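Local coordinates for protein transcriptional activator TenA-1 (Sulfolobus solfataricus P2, PDB 2QZC) that is a putative TenA-like thiaminase with a heme oxygenase-like fold that probably acts on thiamine or its breakdown products, at residues Leu59-Ser63 and Leu75-Phe79; Trp127-Val132 and Ala178-Ile184. One frame throughout, in Å; residues are numbered along the deposited sequence. Where two conformers were deposited one is given.

Interaction 1 of 2, residues Leu59-Ser63 and Leu75-Phe79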
loop_
_atom_site.group_PDB
_atom_site.type_symbol
_atom_site.label_atom_id
_atom_site.label_comp_id
_atom_site.label_asym_id
_atom_site.label_seq_id
_atom_site.Cartn_x
_atom_site.Cartn_y
_atom_site.Cartn_z
ATOM N N LEU A 59 -7.351 -2.523 1.980
ATOM C CA LEU A 59 -6.429 -1.614 2.713
ATOM C C LEU A 59 -5.693 -0.677 1.755
ATOM O O LEU A 59 -5.577 0.524 2.009
ATOM C CB LEU A 59 -5.390 -2.388 3.529
ATOM C CG LEU A 59 -4.249 -1.612 4.213
ATOM C CD1 LEU A 59 -4.841 -0.576 5.152
ATOM C CD2 LEU A 59 -3.314 -2.602 4.886
ATOM N N LEU A 60 -5.225 -1.247 0.641
ATOM C CA LEU A 60 -4.485 -0.409 -0.338
ATOM C C LEU A 60 -5.368 0.713 -0.914
ATOM O O LEU A 60 -4.971 1.901 -0.897
ATOM C CB LEU A 60 -3.902 -1.272 -1.444
ATOM C CG LEU A 60 -2.760 -2.190 -1.022
ATOM C CD1 LEU A 60 -2.497 -3.294 -2.092
ATOM C CD2 LEU A 60 -1.490 -1.339 -0.729
ATOM N N ILE A 61 -6.605 0.391 -1.327
ATOM C CA ILE A 61 -7.570 1.387 -1.833
ATOM C C ILE A 61 -7.838 2.422 -0.763
ATOM O O ILE A 61 -7.816 3.635 -1.022
ATOM C CB ILE A 61 -8.997 0.735 -2.179
ATOM C CG1 ILE A 61 -8.919 -0.280 -3.295
ATOM C CG2 ILE A 61 -10.018 1.851 -2.564
ATOM C CD1 ILE A 61 -10.146 -1.192 -3.397
ATOM N N ALA A 62 -8.140 1.970 0.435
ATOM C CA ALA A 62 -8.532 2.883 1.524
ATOM C C ALA A 62 -7.383 3.798 1.935
ATOM O O ALA A 62 -7.598 5.013 2.166
ATOM C CB ALA A 62 -9.011 2.091 2.745
ATOM N N SER A 63 -6.193 3.223 2.017
ATOM C CA SER A 63 -5.042 3.977 2.514
ATOM C C SER A 63 -4.702 5.157 1.595
ATOM O O SER A 63 -4.154 6.164 2.076
ATOM C CB SER A 63 -3.841 3.052 2.768
ATOM O OG SER A 63 -3.360 2.525 1.553
ATOM N N LEU A 75 1.414 0.853 6.568
ATOM C CA LEU A 75 1.901 0.162 5.352
ATOM C C LEU A 75 3.325 -0.366 5.508
ATOM O O LEU A 75 3.628 -1.437 4.997
ATOM C CB LEU A 75 1.762 1.032 4.113
ATOM C CG LEU A 75 0.325 1.407 3.689
ATOM C CD1 LEU A 75 0.318 2.593 2.743
ATOM C CD2 LEU A 75 -0.391 0.212 3.084
ATOM N N ASN A 76 4.177 0.394 6.202
ATOM C CA ASN A 76 5.543 -0.057 6.486
ATOM C C ASN A 76 5.533 -1.391 7.229
ATOM O O ASN A 76 6.348 -2.278 6.934
ATOM C CB ASN A 76 6.291 0.977 7.321
ATOM C CG ASN A 76 7.654 0.485 7.773
ATOM O OD1 ASN A 76 7.854 0.203 8.953
ATOM N ND2 ASN A 76 8.560 0.288 6.827
ATOM N N LEU A 77 4.624 -1.525 8.194
ATOM C CA LEU A 77 4.486 -2.751 8.988
ATOM C C LEU A 77 3.816 -3.900 8.251
ATOM O O LEU A 77 4.222 -5.049 8.398
ATOM C CB LEU A 77 3.794 -2.446 10.329
ATOM C CG LEU A 77 4.571 -1.475 11.229
ATOM C CD1 LEU A 77 3.816 -1.097 12.492
ATOM C CD2 LEU A 77 5.943 -2.042 11.614
ATOM N N VAL A 78 2.790 -3.588 7.474
ATOM C CA VAL A 78 2.058 -4.605 6.720
ATOM C C VAL A 78 2.898 -5.198 5.597
ATOM O O VAL A 78 2.907 -6.419 5.428
ATOM C CB VAL A 78 0.719 -4.059 6.201
ATOM C CG1 VAL A 78 0.061 -5.038 5.179
ATOM C CG2 VAL A 78 -0.208 -3.744 7.373
ATOM N N PHE A 79 3.613 -4.346 4.864
ATOM C CA PHE A 79 4.483 -4.759 3.745
ATOM C C PHE A 79 5.974 -4.934 4.116
ATOM O O PHE A 79 6.840 -4.828 3.268
ATOM C CB PHE A 79 4.260 -3.829 2.542
ATOM C CG PHE A 79 2.919 -3.976 1.946
ATOM C CD1 PHE A 79 2.648 -5.054 1.102
ATOM C CD2 PHE A 79 1.893 -3.096 2.254
ATOM C CE1 PHE A 79 1.390 -5.225 0.562
ATOM C CE2 PHE A 79 0.631 -3.264 1.736
ATOM C CZ PHE A 79 0.376 -4.340 0.875
#
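Leu60 and Phe79 make the closest approach between the last turn of helix 38-63 and the end of helix 68-78, and the contact is almost wholly apolar. The branch CD2 of Leu60 comes obliquely to the phenyl ring, 3.8 Å from CE2 of Phe79. Its own segment packs round the ring: CG1 of Val78 sits over one face, offset toward the rim, while CD2 of Leu75 meets its edge in plane. Leu59 and Val78 reach for each other tip to tip, with CD2 of Leu59 4.1 Å from CG2 of Val78. That reach depends on the extended first torsion of Leu59, whose CG is anti to the backbone N (chi1 173°). Leu75 fills the middle, its CD2 lying 4.3 Å from CD2 of Leu60 and 4.4 Å from CG of Leu59.

Polar atoms play a smaller part. The hydroxyl of Ser63 turns back over its own helix, OG lying 3.0 Å from O of Leu59 and also from O of Leu60; its single proton can serve either acceptor. In this conformer, one of two, OG touches CD1 of Leu75 at 3.9 Å, while its polar partners lie on its own helix.

Beyond the pair, Leu60 packs on Ser63 of the second subunit, and O of Phe79 accepts a hydrogen bond from ND2 of Asn76 of that subunit. The two segments thus form a helical hairpin, consecutive antiparallel helices packed by aliphatic and aromatic side chains, at the subunit interface of this all-helical, heme oxygenase-like fold.

Interaction 2 of 2, residues Trp127-Val132 and Ala178-Ile184; sequences WNKFLV and ALDEVSI
The first turns of helix 127-148 face the end of helix 166-179 and the turn after it, with CA of Asn128 6.4 Å from CA of Val182, where a type I beta turn from Leu179 to Val182 carries the chain away. Leu131 packs against Ala178 and Leu179, where the turn starts. With CG anti to its N (chi1 -178°), it sends CD2 against the backbone, 3.6 Å from N of Leu179, and against CB of Ala178. Val182 approaches from the other end of the turn: its CG2 is 3.5 Å from OD1 of Asn128, as the two side chains slide past each other in opposite directions. Val132 extends the apolar patch through one methyl, CG2, which lies 3.9 Å from CD1 of Leu179, the two side chains crossing at about a right angle, and 4.0 Å from CD1 of Ile184.

Trp127 closes the other end. CB of Ala178 stands at the edge of its indole, 4.1 Å from CZ2, while CB of Leu131 covers part of one face. A water near the plane of the ring accepts from NE1 of Trp127 and donates to O of Ala178 (2.8 Å), so the indole N-H is satisfied. A second water accepts from ND2 of Asn128 and donates, over a longer 3.3 Å, to O of Glu181.

This is helix-start to helix-end packing within the heme oxygenase-like helical bundle, and several helices surround it. Trp127 packs on Ala62 of helix 38-63 and on Val71 and Ile74 of helix 68-78; Val132 and Val182 meet Phe192 and Leu188 of helix 186-208; Leu179 and Ile184 rest on helix 6-14, where ND2 of Asn7 hydrogen-bonds O of both Leu179 and Val182.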
loop_
_atom_site.group_PDB
_atom_site.type_symbol
_atom_site.label_atom_id
_atom_site.label_comp_id
_atom_site.label_asym_id
_atom_site.label_seq_id
_atom_site.Cartn_x
_atom_site.Cartn_y
_atom_site.Cartn_z
ATOM N N TRP A 127 -11.416 6.512 4.037
ATOM C CA TRP A 127 -10.461 5.891 4.928
ATOM C C TRP A 127 -11.046 5.606 6.314
ATOM O O TRP A 127 -10.887 4.490 6.833
ATOM C CB TRP A 127 -9.173 6.718 5.036
ATOM C CG TRP A 127 -8.279 6.364 6.177
ATOM C CD1 TRP A 127 -8.100 7.080 7.340
ATOM C CD2 TRP A 127 -7.474 5.190 6.304
ATOM N NE1 TRP A 127 -7.194 6.435 8.143
ATOM C CE2 TRP A 127 -6.799 5.269 7.537
ATOM C CE3 TRP A 127 -7.238 4.074 5.481
ATOM C CZ2 TRP A 127 -5.932 4.253 7.990
ATOM C CZ3 TRP A 127 -6.364 3.063 5.923
ATOM C CH2 TRP A 127 -5.709 3.168 7.150
ATOM N N ASN A 128 -11.713 6.596 6.917
ATOM C CA ASN A 128 -12.221 6.401 8.290
ATOM C C ASN A 128 -13.221 5.238 8.362
ATOM O O ASN A 128 -13.175 4.441 9.295
ATOM C CB ASN A 128 -12.861 7.674 8.860
ATOM C CG ASN A 128 -11.852 8.759 9.158
ATOM O OD1 ASN A 128 -10.656 8.548 9.134
ATOM N ND2 ASN A 128 -12.369 9.938 9.509
ATOM N N LYS A 129 -14.135 5.138 7.393
ATOM C CA LYS A 129 -15.116 4.035 7.384
ATOM C C LYS A 129 -14.421 2.689 7.216
ATOM O O LYS A 129 -14.769 1.721 7.889
ATOM C CB LYS A 129 -16.158 4.260 6.295
ATOM C CG LYS A 129 -17.059 5.467 6.541
ATOM C CD LYS A 129 -18.126 5.630 5.493
ATOM C CE LYS A 129 -18.959 6.883 5.765
ATOM N NZ LYS A 129 -19.928 7.117 4.670
ATOM N N PHE A 130 -13.457 2.605 6.302
ATOM C CA PHE A 130 -12.703 1.372 6.146
ATOM C C PHE A 130 -11.972 1.005 7.432
ATOM O O PHE A 130 -11.980 -0.147 7.870
ATOM C CB PHE A 130 -11.715 1.423 4.981
ATOM C CG PHE A 130 -10.764 0.251 4.971
ATOM C CD1 PHE A 130 -11.201 -0.993 4.533
ATOM C CD2 PHE A 130 -9.481 0.335 5.575
ATOM C CE1 PHE A 130 -10.360 -2.097 4.596
ATOM C CE2 PHE A 130 -8.672 -0.783 5.654
ATOM C CZ PHE A 130 -9.117 -1.976 5.166
ATOM N N LEU A 131 -11.278 1.979 8.027
ATOM C CA LEU A 131 -10.503 1.747 9.251
ATOM C C LEU A 131 -11.358 1.181 10.369
ATOM O O LEU A 131 -10.962 0.215 11.015
ATOM C CB LEU A 131 -9.779 3.061 9.648
ATOM C CG LEU A 131 -8.896 3.031 10.851
ATOM C CD1 LEU A 131 -7.781 1.979 10.775
ATOM C CD2 LEU A 131 -8.346 4.466 11.028
ATOM N N VAL A 132 -12.545 1.747 10.564
ATOM C CA VAL A 132 -13.466 1.232 11.555
ATOM C C VAL A 132 -13.913 -0.194 11.163
ATOM O O VAL A 132 -13.957 -1.092 12.033
ATOM C CB VAL A 132 -14.644 2.186 11.814
ATOM C CG1 VAL A 132 -15.717 1.583 12.673
ATOM C CG2 VAL A 132 -14.101 3.498 12.444
ATOM N N ALA A 178 -3.881 5.539 14.113
ATOM C CA ALA A 178 -4.730 6.072 13.035
ATOM C C ALA A 178 -6.202 6.174 13.477
ATOM O O ALA A 178 -6.874 7.144 13.183
ATOM C CB ALA A 178 -4.647 5.201 11.789
ATOM N N LEU A 179 -6.693 5.148 14.179
ATOM C CA LEU A 179 -8.071 5.144 14.679
ATOM C C LEU A 179 -8.343 6.292 15.646
ATOM O O LEU A 179 -9.460 6.833 15.637
ATOM C CB LEU A 179 -8.431 3.798 15.334
ATOM C CG LEU A 179 -9.868 3.557 15.800
ATOM C CD1 LEU A 179 -10.834 3.524 14.601
ATOM C CD2 LEU A 179 -9.967 2.253 16.549
ATOM N N ASP A 180 -7.341 6.663 16.446
ATOM C CA ASP A 180 -7.525 7.795 17.399
ATOM C C ASP A 180 -7.854 9.145 16.734
ATOM O O ASP A 180 -8.387 10.044 17.420
ATOM C CB ASP A 180 -6.324 7.891 18.340
ATOM C CG ASP A 180 -6.272 6.748 19.354
ATOM O OD1 ASP A 180 -7.308 6.111 19.666
ATOM O OD2 ASP A 180 -5.149 6.494 19.845
ATOM N N GLU A 181 -7.574 9.281 15.426
ATOM C CA GLU A 181 -7.890 10.496 14.643
ATOM C C GLU A 181 -9.339 10.564 14.191
ATOM O O GLU A 181 -9.794 11.620 13.707
ATOM C CB GLU A 181 -7.010 10.638 13.380
ATOM C CG GLU A 181 -5.648 11.253 13.595
ATOM C CD GLU A 181 -5.047 11.850 12.315
ATOM O OE1 GLU A 181 -5.712 12.667 11.627
ATOM O OE2 GLU A 181 -3.888 11.536 12.023
ATOM N N VAL A 182 -10.084 9.466 14.330
ATOM C CA VAL A 182 -11.456 9.398 13.873
ATOM C C VAL A 182 -12.427 9.895 14.945
ATOM O O VAL A 182 -12.274 9.546 16.113
ATOM C CB VAL A 182 -11.855 7.926 13.456
ATOM C CG1 VAL A 182 -13.274 7.851 12.913
ATOM C CG2 VAL A 182 -10.867 7.397 12.392
ATOM N N SER A 183 -13.372 10.746 14.530
ATOM C CA SER A 183 -14.454 11.200 15.390
ATOM C C SER A 183 -15.559 10.150 15.245
ATOM O O SER A 183 -16.269 10.115 14.239
ATOM C CB SER A 183 -14.863 12.608 15.009
ATOM O OG SER A 183 -15.816 13.093 15.960
ATOM N N ILE A 184 -15.735 9.303 16.260
ATOM C CA ILE A 184 -16.676 8.173 16.134
ATOM C C ILE A 184 -18.132 8.622 16.252
ATOM O O ILE A 184 -18.499 9.410 17.137
ATOM C CB ILE A 184 -16.386 7.102 17.183
ATOM C CG1 ILE A 184 -14.973 6.517 17.005
ATOM C CG2 ILE A 184 -17.449 5.976 17.174
ATOM C CD1 ILE A 184 -14.749 5.752 15.664
HETATM O O HOH W 1 -6.575 7.985 10.542
HETATM O O HOH W 2 -10.715 12.181 10.596
#

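In the fold
From the N terminus, helix 6-14 precedes both contacts. The chain then follows helix 38-63 and turns back into helix 68-78, where interaction 1 closes a short loop of 11 residues. Interaction 2 begins only later, at helix 127-148, and closes a mostly helical loop of 45 residues when the chain leaves helix 166-179. The contacts are therefore in series, neither nesting nor crossing. Their centres lie about 14 Å apart, yet they touch: CB of Ala62 packs 3.4 Å from CD2 of Phe130, and Trp127 lies against Ser63. Helix 38-63 thus joins the hairpin at the subunit interface to the helix pair of interaction 2.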